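Local coordinates for beta-lactamase domain protein (Burkholderia ambifaria, PDB 5I0P) that binds two zinc ions in a metallo-beta-lactamase fold and is probably a metal-dependent hydrolase whose substrate is not established, at residues L56-D61 with P94-L99; R190-G195 with W205-G210; V37-M42 with G278-G283; W128-E133 with S214-A219. All coordinates share one frame; numbering follows the deposited sequence.

Contact 1: L56-D61 with P94-L99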
loop_
_atom_site.group_PDB
_atom_site.type_symbol
_atom_site.label_atom_id
_atom_site.label_comp_id
_atom_site.label_asym_id
_atom_site.label_seq_id
_atom_site.Cartn_x
_atom_site.Cartn_y
_atom_site.Cartn_z
ATOM N N LEU A 56 -8.201 -15.409 -4.778
ATOM C CA LEU A 56 -8.283 -16.428 -3.745
ATOM C C LEU A 56 -9.494 -17.318 -3.984
ATOM O O LEU A 56 -10.626 -16.833 -4.021
ATOM C CB LEU A 56 -8.353 -15.786 -2.376
ATOM C CG LEU A 56 -7.291 -14.750 -2.032
ATOM C CD1 LEU A 56 -7.486 -14.327 -0.583
ATOM C CD2 LEU A 56 -5.921 -15.319 -2.237
ATOM N N ARG A 57 -9.254 -18.615 -4.160
ATOM C CA ARG A 57 -10.342 -19.573 -4.267
ATOM C C ARG A 57 -11.195 -19.559 -2.999
ATOM O O ARG A 57 -10.680 -19.631 -1.878
ATOM C CB ARG A 57 -9.768 -20.958 -4.514
ATOM C CG ARG A 57 -10.825 -21.971 -4.781
ATOM C CD ARG A 57 -11.629 -21.576 -5.982
ATOM N NE ARG A 57 -12.433 -22.705 -6.439
ATOM C CZ ARG A 57 -13.561 -23.105 -5.860
ATOM N NH1 ARG A 57 -14.020 -22.447 -4.800
ATOM N NH2 ARG A 57 -14.234 -24.155 -6.336
ATOM N N ASP A 58 -12.510 -19.504 -3.172
ATOM C CA ASP A 58 -13.374 -19.203 -2.046
ATOM C C ASP A 58 -14.748 -19.850 -2.243
ATOM O O ASP A 58 -15.056 -20.410 -3.296
ATOM C CB ASP A 58 -13.478 -17.683 -1.850
ATOM C CG ASP A 58 -13.916 -17.308 -0.444
ATOM O OD1 ASP A 58 -14.106 -18.230 0.379
ATOM O OD2 ASP A 58 -14.081 -16.101 -0.171
ATOM N N GLU A 59 -15.554 -19.814 -1.186
ATOM C CA GLU A 59 -16.934 -20.287 -1.239
ATOM C C GLU A 59 -17.728 -19.532 -0.178
ATOM O O GLU A 59 -17.356 -19.559 0.998
ATOM C CB GLU A 59 -17.008 -21.816 -1.030
ATOM C CG GLU A 59 -18.426 -22.344 -0.936
ATOM C CD GLU A 59 -18.479 -23.812 -0.662
ATOM O OE1 GLU A 59 -19.597 -24.325 -0.498
ATOM O OE2 GLU A 59 -17.411 -24.447 -0.545
ATOM N N ILE A 60 -18.801 -18.849 -0.584
ATOM C CA ILE A 60 -19.618 -18.047 0.333
ATOM C C ILE A 60 -21.082 -18.453 0.192
ATOM O O ILE A 60 -21.673 -18.311 -0.890
ATOM C CB ILE A 60 -19.472 -16.534 0.085
ATOM C CG1 ILE A 60 -18.031 -16.079 0.248
ATOM C CG2 ILE A 60 -20.340 -15.759 1.054
ATOM C CD1 ILE A 60 -17.864 -14.642 -0.061
ATOM N N ASP A 61 -21.681 -18.888 1.297
ATOM C CA ASP A 61 -23.069 -19.342 1.294
ATOM C C ASP A 61 -23.255 -20.488 0.307
ATOM O O ASP A 61 -24.217 -20.517 -0.472
ATOM C CB ASP A 61 -24.032 -18.199 0.975
ATOM C CG ASP A 61 -24.135 -17.225 2.095
ATOM O OD1 ASP A 61 -24.202 -17.694 3.254
ATOM O OD2 ASP A 61 -24.114 -16.002 1.820
ATOM N N PRO A 94 -17.792 -17.473 -10.411
ATOM C CA PRO A 94 -17.883 -16.020 -10.247
ATOM C C PRO A 94 -16.915 -15.503 -9.196
ATOM O O PRO A 94 -16.407 -16.235 -8.347
ATOM C CB PRO A 94 -19.334 -15.807 -9.807
ATOM C CG PRO A 94 -19.633 -17.051 -9.025
ATOM C CD PRO A 94 -18.910 -18.176 -9.741
ATOM N N VAL A 95 -16.650 -14.202 -9.293
ATOM C CA VAL A 95 -16.089 -13.459 -8.178
ATOM C C VAL A 95 -17.179 -13.243 -7.130
ATOM O O VAL A 95 -18.325 -12.907 -7.460
ATOM C CB VAL A 95 -15.499 -12.135 -8.683
ATOM C CG1 VAL A 95 -15.275 -11.192 -7.541
ATOM C CG2 VAL A 95 -14.207 -12.399 -9.424
ATOM N N LEU A 96 -16.836 -13.485 -5.860
ATOM C CA LEU A 96 -17.783 -13.418 -4.748
ATOM C C LEU A 96 -17.735 -12.092 -3.996
ATOM O O LEU A 96 -18.729 -11.709 -3.373
ATOM C CB LEU A 96 -17.537 -14.578 -3.765
ATOM C CG LEU A 96 -17.589 -15.978 -4.392
ATOM C CD1 LEU A 96 -17.223 -17.106 -3.411
ATOM C CD2 LEU A 96 -18.972 -16.199 -4.974
ATOM N N ARG A 97 -16.614 -11.385 -4.043
ATOM C CA ARG A 97 -16.443 -10.126 -3.336
ATOM C C ARG A 97 -15.095 -9.553 -3.763
ATOM O O ARG A 97 -14.225 -10.267 -4.270
ATOM C CB ARG A 97 -16.514 -10.303 -1.805
ATOM C CG ARG A 97 -15.462 -11.221 -1.222
ATOM C CD ARG A 97 -15.518 -11.336 0.272
ATOM N NE ARG A 97 -14.895 -12.589 0.668
ATOM C CZ ARG A 97 -14.965 -13.126 1.880
ATOM N NH1 ARG A 97 -15.644 -12.497 2.836
ATOM N NH2 ARG A 97 -14.398 -14.308 2.127
ATOM N N VAL A 98 -14.947 -8.251 -3.584
ATOM C CA VAL A 98 -13.693 -7.580 -3.866
ATOM C C VAL A 98 -13.167 -6.993 -2.557
ATOM O O VAL A 98 -13.854 -6.197 -1.893
ATOM C CB VAL A 98 -13.855 -6.502 -4.941
ATOM C CG1 VAL A 98 -12.541 -5.817 -5.167
ATOM C CG2 VAL A 98 -14.384 -7.130 -6.230
ATOM N N LEU A 99 -11.957 -7.395 -2.186
ATOM C CA LEU A 99 -11.293 -6.909 -0.997
ATOM C C LEU A 99 -10.155 -5.984 -1.408
ATOM O O LEU A 99 -9.439 -6.273 -2.365
ATOM C CB LEU A 99 -10.790 -8.093 -0.193
ATOM C CG LEU A 99 -10.457 -7.871 1.257
ATOM C CD1 LEU A 99 -10.629 -9.153 2.026
ATOM C CD2 LEU A 99 -8.998 -7.363 1.344
#

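Contact 2: R190-G195 with W205-G210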
loop_
_atom_site.group_PDB
_atom_site.type_symbol
_atom_site.label_atom_id
_atom_site.label_comp_id
_atom_site.label_asym_id
_atom_site.label_seq_id
_atom_site.Cartn_x
_atom_site.Cartn_y
_atom_site.Cartn_z
ATOM N N ARG A 190 -18.406 -3.364 2.944
ATOM C CA ARG A 190 -18.371 -4.167 4.157
ATOM C C ARG A 190 -17.060 -3.863 4.871
ATOM O O ARG A 190 -15.977 -4.056 4.293
ATOM C CB ARG A 190 -18.481 -5.652 3.811
ATOM C CG ARG A 190 -18.516 -6.588 5.001
ATOM C CD ARG A 190 -19.824 -7.340 5.003
ATOM N NE ARG A 190 -19.849 -8.444 5.958
ATOM C CZ ARG A 190 -20.526 -9.560 5.741
ATOM N NH1 ARG A 190 -21.204 -9.695 4.614
ATOM N NH2 ARG A 190 -20.498 -10.537 6.628
ATOM N N ARG A 191 -17.155 -3.376 6.102
ATOM C CA ARG A 191 -16.001 -2.837 6.805
ATOM C C ARG A 191 -15.110 -3.944 7.364
ATOM O O ARG A 191 -15.590 -4.890 8.008
ATOM C CB ARG A 191 -16.455 -1.909 7.925
ATOM C CG ARG A 191 -15.317 -1.323 8.748
ATOM C CD ARG A 191 -15.890 -0.527 9.872
ATOM N NE ARG A 191 -14.920 0.320 10.536
ATOM C CZ ARG A 191 -15.225 1.028 11.606
ATOM N NH1 ARG A 191 -16.454 0.912 12.081
ATOM N NH2 ARG A 191 -14.332 1.836 12.185
ATOM N N LEU A 192 -13.819 -3.843 7.067
ATOM C CA LEU A 192 -12.765 -4.644 7.679
ATOM C C LEU A 192 -12.135 -3.870 8.823
ATOM O O LEU A 192 -11.898 -2.662 8.713
ATOM C CB LEU A 192 -11.670 -4.969 6.668
ATOM C CG LEU A 192 -12.038 -5.789 5.440
ATOM C CD1 LEU A 192 -10.897 -5.657 4.385
ATOM C CD2 LEU A 192 -12.312 -7.249 5.829
ATOM N N ARG A 193 -11.847 -4.566 9.916
ATOM C CA ARG A 193 -11.208 -3.941 11.062
ATOM C C ARG A 193 -10.056 -4.782 11.588
ATOM O O ARG A 193 -10.014 -6.007 11.437
ATOM C CB ARG A 193 -12.197 -3.682 12.205
ATOM C CG ARG A 193 -13.258 -2.652 11.907
ATOM C CD ARG A 193 -14.174 -2.372 13.119
ATOM N NE ARG A 193 -13.439 -1.865 14.276
ATOM C CZ ARG A 193 -13.349 -2.510 15.432
ATOM N NH1 ARG A 193 -13.947 -3.683 15.589
ATOM N NH2 ARG A 193 -12.657 -1.979 16.433
ATOM N N GLU A 194 -9.161 -4.088 12.281
ATOM C CA GLU A 194 -8.035 -4.718 12.947
ATOM C C GLU A 194 -8.458 -5.939 13.749
ATOM O O GLU A 194 -9.324 -5.859 14.621
ATOM C CB GLU A 194 -7.362 -3.699 13.878
ATOM C CG GLU A 194 -6.425 -4.364 14.860
ATOM C CD GLU A 194 -5.244 -4.991 14.157
ATOM O OE1 GLU A 194 -4.881 -4.481 13.073
ATOM O OE2 GLU A 194 -4.703 -6.001 14.668
ATOM N N GLY A 195 -7.795 -7.048 13.508
ATOM C CA GLY A 195 -8.072 -8.265 14.237
ATOM C C GLY A 195 -9.221 -9.094 13.704
ATOM O O GLY A 195 -9.504 -10.152 14.264
ATOM N N TRP A 205 -7.838 -15.605 7.247
ATOM C CA TRP A 205 -6.947 -14.460 7.089
ATOM C C TRP A 205 -7.286 -13.437 8.168
ATOM O O TRP A 205 -8.453 -13.032 8.305
ATOM C CB TRP A 205 -7.107 -13.837 5.716
ATOM C CG TRP A 205 -6.781 -14.718 4.603
ATOM C CD1 TRP A 205 -7.634 -15.571 3.951
ATOM C CD2 TRP A 205 -5.508 -14.837 3.944
ATOM N NE1 TRP A 205 -6.968 -16.210 2.931
ATOM C CE2 TRP A 205 -5.666 -15.774 2.898
ATOM C CE3 TRP A 205 -4.252 -14.228 4.127
ATOM C CZ2 TRP A 205 -4.612 -16.134 2.050
ATOM C CZ3 TRP A 205 -3.203 -14.579 3.272
ATOM C CH2 TRP A 205 -3.393 -15.534 2.256
ATOM N N ARG A 206 -6.284 -13.059 8.955
ATOM C CA ARG A 206 -6.448 -12.092 10.031
ATOM C C ARG A 206 -6.133 -10.686 9.514
ATOM O O ARG A 206 -5.095 -10.473 8.891
ATOM C CB ARG A 206 -5.535 -12.490 11.193
ATOM C CG ARG A 206 -5.633 -11.611 12.434
ATOM C CD ARG A 206 -5.714 -12.458 13.697
ATOM N NE ARG A 206 -6.767 -13.474 13.621
ATOM C CZ ARG A 206 -7.985 -13.328 14.135
ATOM N NH1 ARG A 206 -8.311 -12.210 14.767
ATOM N NH2 ARG A 206 -8.875 -14.303 14.031
ATOM N N VAL A 207 -7.017 -9.724 9.770
ATOM C CA VAL A 207 -6.724 -8.358 9.355
ATOM C C VAL A 207 -5.621 -7.781 10.222
ATOM O O VAL A 207 -5.718 -7.778 11.456
ATOM C CB VAL A 207 -7.969 -7.470 9.440
ATOM C CG1 VAL A 207 -7.560 -5.973 9.314
ATOM C CG2 VAL A 207 -8.971 -7.840 8.344
ATOM N N VAL A 208 -4.563 -7.287 9.583
ATOM C CA VAL A 208 -3.466 -6.617 10.268
ATOM C C VAL A 208 -3.368 -5.203 9.698
ATOM O O VAL A 208 -3.053 -5.020 8.511
ATOM C CB VAL A 208 -2.149 -7.395 10.136
ATOM C CG1 VAL A 208 -1.005 -6.631 10.807
ATOM C CG2 VAL A 208 -2.311 -8.790 10.762
ATOM N N THR A 209 -3.716 -4.204 10.515
ATOM C CA THR A 209 -3.734 -2.819 10.044
ATOM C C THR A 209 -2.352 -2.201 10.173
ATOM O O THR A 209 -1.643 -2.444 11.151
ATOM C CB THR A 209 -4.717 -1.966 10.834
ATOM O OG1 THR A 209 -4.351 -2.007 12.214
ATOM C CG2 THR A 209 -6.092 -2.521 10.699
ATOM N N GLY A 210 -2.016 -1.354 9.214
ATOM C CA GLY A 210 -0.754 -0.645 9.221
ATOM C C GLY A 210 -1.003 0.832 9.004
ATOM O O GLY A 210 -2.008 1.229 8.434
HETATM O O HOH W 1 -4.305 -8.766 13.760
#

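Contact 3: V37-M42 with G278-G283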
loop_
_atom_site.group_PDB
_atom_site.type_symbol
_atom_site.label_atom_id
_atom_site.label_comp_id
_atom_site.label_asym_id
_atom_site.label_seq_id
_atom_site.Cartn_x
_atom_site.Cartn_y
_atom_site.Cartn_z
ATOM N N VAL A 37 -4.382 -19.951 -3.933
ATOM C CA VAL A 37 -3.940 -18.550 -3.968
ATOM C C VAL A 37 -3.241 -18.303 -5.290
ATOM O O VAL A 37 -2.194 -18.905 -5.578
ATOM C CB VAL A 37 -3.035 -18.189 -2.789
ATOM C CG1 VAL A 37 -2.771 -16.694 -2.782
ATOM C CG2 VAL A 37 -3.706 -18.585 -1.519
ATOM N N ARG A 38 -3.843 -17.453 -6.116
ATOM C CA ARG A 38 -3.316 -17.156 -7.444
ATOM C C ARG A 38 -2.809 -15.721 -7.535
ATOM O O ARG A 38 -3.407 -14.787 -6.977
ATOM C CB ARG A 38 -4.374 -17.410 -8.496
ATOM C CG ARG A 38 -4.739 -18.883 -8.631
ATOM C CD ARG A 38 -5.557 -19.073 -9.901
ATOM N NE ARG A 38 -6.086 -20.417 -10.095
ATOM C CZ ARG A 38 -6.991 -20.702 -11.030
ATOM N NH1 ARG A 38 -7.431 -19.727 -11.824
ATOM N NH2 ARG A 38 -7.467 -21.933 -11.179
ATOM N N TRP A 39 -1.675 -15.577 -8.206
ATOM C CA TRP A 39 -0.944 -14.319 -8.354
ATOM C C TRP A 39 -1.190 -13.783 -9.761
ATOM O O TRP A 39 -0.979 -14.491 -10.748
ATOM C CB TRP A 39 0.542 -14.575 -8.081
ATOM C CG TRP A 39 1.526 -13.458 -8.397
ATOM C CD1 TRP A 39 1.264 -12.125 -8.527
ATOM C CD2 TRP A 39 2.936 -13.610 -8.624
ATOM N NE1 TRP A 39 2.411 -11.440 -8.820
ATOM C CE2 TRP A 39 3.456 -12.321 -8.889
ATOM C CE3 TRP A 39 3.806 -14.715 -8.641
ATOM C CZ2 TRP A 39 4.821 -12.094 -9.159
ATOM C CZ3 TRP A 39 5.144 -14.502 -8.901
ATOM C CH2 TRP A 39 5.639 -13.195 -9.169
ATOM N N LEU A 40 -1.685 -12.562 -9.849
ATOM C CA LEU A 40 -1.788 -11.837 -11.101
ATOM C C LEU A 40 -0.843 -10.650 -11.038
ATOM O O LEU A 40 -0.606 -10.083 -9.957
ATOM C CB LEU A 40 -3.176 -11.275 -11.349
ATOM C CG LEU A 40 -4.583 -11.768 -11.051
ATOM C CD1 LEU A 40 -4.836 -12.345 -9.658
ATOM C CD2 LEU A 40 -5.381 -10.503 -11.228
ATOM N N ARG A 41 -0.345 -10.224 -12.195
ATOM C CA ARG A 41 0.490 -9.026 -12.232
ATOM C C ARG A 41 -0.025 -8.079 -13.297
ATOM O O ARG A 41 -0.202 -8.474 -14.448
ATOM C CB ARG A 41 1.970 -9.353 -12.483
ATOM C CG ARG A 41 2.815 -8.109 -12.692
ATOM C CD ARG A 41 4.304 -8.443 -12.904
ATOM N NE ARG A 41 4.836 -8.681 -11.587
ATOM C CZ ARG A 41 5.889 -8.097 -11.043
ATOM N NH1 ARG A 41 6.626 -7.217 -11.704
ATOM N NH2 ARG A 41 6.192 -8.423 -9.802
ATOM N N MET A 42 -0.291 -6.840 -12.908
ATOM C CA MET A 42 -0.835 -5.862 -13.830
ATOM C C MET A 42 0.191 -4.770 -14.163
ATOM O O MET A 42 0.948 -4.325 -13.291
ATOM C CB MET A 42 -2.093 -5.212 -13.245
ATOM C CG MET A 42 -3.324 -6.182 -13.149
ATOM S SD MET A 42 -3.886 -6.725 -14.809
ATOM C CE MET A 42 -5.463 -7.435 -14.241
ATOM N N GLY A 278 6.972 -6.153 -6.576
ATOM C CA GLY A 278 8.038 -7.119 -6.367
ATOM C C GLY A 278 7.529 -8.530 -6.566
ATOM O O GLY A 278 6.535 -8.754 -7.246
ATOM N N LYS A 279 8.221 -9.493 -5.946
ATOM C CA LYS A 279 7.886 -10.906 -6.110
ATOM C C LYS A 279 7.599 -11.534 -4.755
ATOM O O LYS A 279 8.103 -11.052 -3.736
ATOM C CB LYS A 279 9.003 -11.705 -6.844
ATOM C CG LYS A 279 9.341 -11.083 -8.185
ATOM C CD LYS A 279 10.317 -11.814 -9.087
ATOM C CE LYS A 279 11.716 -11.836 -8.626
ATOM N NZ LYS A 279 12.457 -12.488 -9.716
ATOM N N PRO A 280 6.770 -12.585 -4.708
ATOM C CA PRO A 280 6.608 -13.341 -3.454
ATOM C C PRO A 280 7.976 -13.738 -2.910
ATOM O O PRO A 280 8.900 -14.075 -3.664
ATOM C CB PRO A 280 5.793 -14.577 -3.872
ATOM C CG PRO A 280 5.033 -14.165 -5.098
ATOM C CD PRO A 280 5.918 -13.105 -5.795
ATOM N N PHE A 281 8.122 -13.648 -1.592
ATOM C CA PHE A 281 9.422 -13.894 -0.997
ATOM C C PHE A 281 9.275 -14.353 0.448
ATOM O O PHE A 281 8.256 -14.135 1.108
ATOM C CB PHE A 281 10.307 -12.654 -1.048
ATOM C CG PHE A 281 9.913 -11.584 -0.070
ATOM C CD1 PHE A 281 8.927 -10.671 -0.377
ATOM C CD2 PHE A 281 10.535 -11.493 1.160
ATOM C CE1 PHE A 281 8.602 -9.653 0.510
ATOM C CE2 PHE A 281 10.179 -10.478 2.061
ATOM C CZ PHE A 281 9.214 -9.575 1.726
ATOM N N ARG A 282 10.318 -15.010 0.921
ATOM C CA ARG A 282 10.482 -15.322 2.323
ATOM C C ARG A 282 11.667 -14.519 2.848
ATOM O O ARG A 282 12.645 -14.274 2.130
ATOM C CB ARG A 282 10.698 -16.827 2.531
ATOM C CG ARG A 282 9.443 -17.652 2.317
ATOM C CD ARG A 282 9.550 -19.143 2.719
ATOM N NE ARG A 282 8.196 -19.713 2.750
ATOM C CZ ARG A 282 7.565 -20.252 1.703
ATOM N NH1 ARG A 282 8.191 -20.331 0.541
ATOM N NH2 ARG A 282 6.310 -20.709 1.814
ATOM N N GLY A 283 11.583 -14.134 4.117
ATOM C CA GLY A 283 12.604 -13.304 4.703
ATOM C C GLY A 283 12.019 -11.990 5.155
ATOM O O GLY A 283 12.653 -10.935 5.007
#

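Contact 4: W128-E133 with S214-A219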
loop_
_atom_site.group_PDB
_atom_site.type_symbol
_atom_site.label_atom_id
_atom_site.label_comp_id
_atom_site.label_asym_id
_atom_site.label_seq_id
_atom_site.Cartn_x
_atom_site.Cartn_y
_atom_site.Cartn_z
ATOM N N TRP A 128 -14.996 -5.029 0.167
ATOM C CA TRP A 128 -14.494 -5.159 1.538
ATOM C C TRP A 128 -13.254 -4.276 1.724
ATOM O O TRP A 128 -12.266 -4.414 0.991
ATOM C CB TRP A 128 -14.176 -6.629 1.870
ATOM C CG TRP A 128 -15.422 -7.539 1.900
ATOM C CD1 TRP A 128 -16.365 -7.658 0.923
ATOM C CD2 TRP A 128 -15.806 -8.460 2.939
ATOM N NE1 TRP A 128 -17.326 -8.565 1.293
ATOM C CE2 TRP A 128 -17.013 -9.068 2.529
ATOM C CE3 TRP A 128 -15.254 -8.815 4.183
ATOM C CZ2 TRP A 128 -17.704 -10.001 3.333
ATOM C CZ3 TRP A 128 -15.919 -9.735 4.970
ATOM C CH2 TRP A 128 -17.154 -10.315 4.545
ATOM N N MET A 129 -13.287 -3.393 2.725
ATOM C CA MET A 129 -12.242 -2.384 2.910
ATOM C C MET A 129 -12.308 -1.856 4.345
ATOM O O MET A 129 -13.338 -1.961 5.024
ATOM C CB MET A 129 -12.419 -1.247 1.904
ATOM C CG MET A 129 -11.226 -0.412 1.567
ATOM S SD MET A 129 -11.659 0.562 0.108
ATOM C CE MET A 129 -10.167 1.528 -0.200
ATOM N N THR A 130 -11.205 -1.284 4.805
ATOM C CA THR A 130 -11.260 -0.624 6.100
ATOM C C THR A 130 -11.958 0.722 5.961
ATOM O O THR A 130 -11.999 1.321 4.877
ATOM C CB THR A 130 -9.875 -0.404 6.714
ATOM O OG1 THR A 130 -9.122 0.500 5.900
ATOM C CG2 THR A 130 -9.120 -1.721 6.925
ATOM N N LEU A 131 -12.534 1.174 7.077
ATOM C CA LEU A 131 -13.262 2.438 7.102
ATOM C C LEU A 131 -12.367 3.615 6.716
ATOM O O LEU A 131 -12.794 4.506 5.972
ATOM C CB LEU A 131 -13.864 2.659 8.485
ATOM C CG LEU A 131 -14.761 3.896 8.641
ATOM C CD1 LEU A 131 -15.901 3.617 9.637
ATOM C CD2 LEU A 131 -13.994 5.166 9.072
ATOM N N GLY A 132 -11.149 3.688 7.279
ATOM C CA GLY A 132 -10.292 4.817 6.962
ATOM C C GLY A 132 -9.952 4.877 5.482
ATOM O O GLY A 132 -10.038 5.932 4.856
ATOM N N GLU A 133 -9.630 3.733 4.889
ATOM C CA GLU A 133 -9.269 3.724 3.477
ATOM C C GLU A 133 -10.467 4.034 2.602
ATOM O O GLU A 133 -10.380 4.869 1.697
ATOM C CB GLU A 133 -8.662 2.365 3.093
ATOM C CG GLU A 133 -7.426 2.006 3.905
ATOM C CD GLU A 133 -6.218 2.860 3.528
ATOM O OE1 GLU A 133 -6.241 3.461 2.424
ATOM O OE2 GLU A 133 -5.240 2.914 4.317
ATOM N N SER A 214 -0.890 4.967 4.642
ATOM C CA SER A 214 -2.271 5.265 4.278
ATOM C C SER A 214 -3.097 5.232 5.562
ATOM O O SER A 214 -2.589 4.809 6.615
ATOM C CB SER A 214 -2.809 4.252 3.251
ATOM O OG SER A 214 -2.791 2.931 3.771
ATOM N N PRO A 215 -4.368 5.688 5.516
ATOM C CA PRO A 215 -5.133 5.836 6.764
ATOM C C PRO A 215 -5.148 4.603 7.649
ATOM O O PRO A 215 -4.902 4.703 8.864
ATOM C CB PRO A 215 -6.549 6.157 6.255
ATOM C CG PRO A 215 -6.353 6.836 5.004
ATOM C CD PRO A 215 -5.134 6.220 4.373
ATOM N N GLU A 216 -5.426 3.438 7.060
ATOM C CA GLU A 216 -5.724 2.232 7.816
ATOM C C GLU A 216 -5.508 1.029 6.909
ATOM O O GLU A 216 -6.473 0.387 6.465
ATOM C CB GLU A 216 -7.163 2.275 8.353
ATOM C CG GLU A 216 -7.472 1.184 9.376
ATOM C CD GLU A 216 -8.978 1.092 9.769
ATOM O OE1 GLU A 216 -9.810 1.957 9.377
ATOM O OE2 GLU A 216 -9.325 0.148 10.499
ATOM N N HIS A 217 -4.241 0.736 6.629
ATOM C CA HIS A 217 -3.875 -0.214 5.582
ATOM C C HIS A 217 -4.196 -1.638 6.008
ATOM O O HIS A 217 -3.853 -2.060 7.118
ATOM C CB HIS A 217 -2.392 -0.066 5.265
ATOM C CG HIS A 217 -1.899 -1.021 4.222
ATOM N ND1 HIS A 217 -1.662 -2.357 4.488
ATOM C CD2 HIS A 217 -1.578 -0.831 2.919
ATOM C CE1 HIS A 217 -1.243 -2.951 3.384
ATOM N NE2 HIS A 217 -1.162 -2.043 2.424
ATOM N N CYS A 218 -4.857 -2.391 5.139
ATOM C CA CYS A 218 -5.278 -3.750 5.485
ATOM C C CYS A 218 -4.321 -4.740 4.839
ATOM O O CYS A 218 -4.310 -4.887 3.619
ATOM C CB CYS A 218 -6.720 -4.046 5.050
ATOM S SG CYS A 218 -7.140 -5.819 5.231
ATOM N N ALA A 219 -3.506 -5.388 5.658
ATOM C CA ALA A 219 -2.761 -6.576 5.266
ATOM C C ALA A 219 -3.491 -7.785 5.840
ATOM O O ALA A 219 -4.224 -7.679 6.832
ATOM C CB ALA A 219 -1.317 -6.540 5.753
HETATM O O HOH W 2 -12.143 -0.219 9.636
#

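Contact 1: L56-D61 with P94-L99
Asp58 and Arg97 form a salt bridge across strand 63-69, which separates strands 50-60 and 95-99 in the mixed sheet. Arg97 NH2 gives a hydrogen bond to Asp58 OD2 at 2.9 Å, on the syn lone pair of that oxygen. The bond is bent, 146° at the hydrogen, and the oxygen is tilted from the guanidinium plane. Ile60 lies over one face of the same guanidinium, with its CD1 3.7 Å from Arg97 NE. That methyl also touches Leu96 CB, while Leu96 CD1 reaches back to Ile60 N at 3.7 Å; the two side chains run past each other in opposite directions. The Arg97 chain, extended from CG to NE, carries the guanidinium out to Asp58. Further out, Thr67 bonds to both Asp58 OD2 and Arg97 NE, and Lys199 O takes a bond from Arg97 NH2. Asp58 OD1 accepts from Glu59 N at 2.7 Å and from Gly201 N. The buried charges are thus paired, and several bonds probably limit rotation of both groups.

Contact 2: R190-G195 with W205-G210
Gly195 N donates to Val207 O at 3.0 Å, where the loop after strand 190-192 meets strand 203-210, the end-to-end directions of the touching parts lying 104° apart. The positive phi of Gly195 (84°) turns the chain. Next to it, Glu194 grips Thr209 through one carboxylate oxygen. Glu194 OE1 accepts from Thr209 N at 2.8 Å, nearly along the C-O axis, and from Thr209 OG1 at 2.7 Å on the anti side, tilted out of the carboxylate plane. The glutamate chain folds at chi2 (66°), which brings OE1 to Thr209, and its CB rests 3.6 Å from Thr209 CG2. The other oxygen, OE2, takes a hydrogen from a water 2.9 Å away. The same water donates to Val207 O, and Arg263 forms a salt bridge with OE2. Arg193 O lies against Val207, 3.2 Å from its CB. Leu192 CD2 also packs on Val207 CG2 at 4.2 Å, a contact flanked by Val198. Strand 190-192 is an edge strand of one mixed sheet and strand 203-210 belongs to the other. The contact, mainly through loop 193-195, joins the two sheets of the alpha-beta/beta-alpha sandwich of the metallo-beta-lactamase fold.

Contact 3: V37-M42 with G278-G283
Pro280 CD sits over one face of the Trp39 indole and makes a CH-pi contact. It lies 3.5 Å from the centroid of the six-membered ring, 17° off the normal. The nearest ring atom is Trp39 CH2, 3.4 Å from Pro280 CD, and Pro280 CG lies near CE3 and CZ3 of the same ring. Trp39 CG is anti to the backbone N (chi1 170°), which carries the indole across to the proline. Arg41 bends at chi3 (-80°) and brings NH2 to the edge of the Trp39 ring. This NH2 lies close to Gly278 O but is not aligned for a hydrogen bond; that carbonyl accepts one from Asn52 ND2. Asn52 OD1 takes a bond from Trp39 NE1 and a weak one from Arg41 NH2. Loop 278-280 runs from zinc ligand His277 to edge strand 281-282 of the second sheet, packing on strand 37-43 of the first. The direct contact is mostly dispersion and CH-pi. Its polar bonds run through Asn52, which probably helps fix the indole's rotation.

Contact 4: W128-E133 with S214-A219
Thr130 holds OG1 between its backbone N and carbonyl carbon (chi1 65°), which places the hydroxyl where it can bond Glu216 O and accept weakly from Glu133 N. Glu133 folds at chi2 (-71°), which brings its carboxylate to Ser214 and Glu216. Thr130 is the N-cap of helix 131-141, beside the zinc site of the metallo-beta-lactamase fold. Its OG1 donates to Glu216 O at 2.7 Å, in the carbonyl plane. Glu216, extended beyond CG, offers OE1 to Gly132 N at 3.0 Å, and the N-H meets that oxygen almost head-on. A water links Glu216 OE2 to Leu131 N. The Glu216 carboxylate, if charged, would probably be favoured by the helix N-terminus. Thr130 CG2 packs on Cys218 CB at 3.8 Å. Glu133 OE1 bonds to Cys103 N, between zinc ligands His102 and His104. His217 meets the His102 ring and bonds through NE2 to Asp232 N. Glu133 OE2 accepts from Ser214 OG at 2.5 Å and from Glu216 N at 2.8 Å, the two donors coming from opposite faces of the carboxylate plane.

Contacts 2 and 4 lie closest together, their centres about 8 Å apart. Both tie the sheet holding strands 126-130 and 190-192 to the sheet holding 203-210 and 217-222. Probable backbone hydrogen bonds join them, Leu192 N to Met129 O and Val208 N to Ala219 O. Contact 3 also spans the two sheets, at strand 37-43, through the loop before strand 281-282. Contact 1 stays within one sheet and lies farthest out. All four are partly buried, and contact 4 is the most central. Contact 1 has a salt bridge, contacts 2 and 4 use carboxylates that accept backbone and hydroxyl hydrogens, and contact 3 rests on an aromatic face. Contact 4 is near the zinc site, contact 3 adjoins zinc ligand His277, and contact 1 is remote.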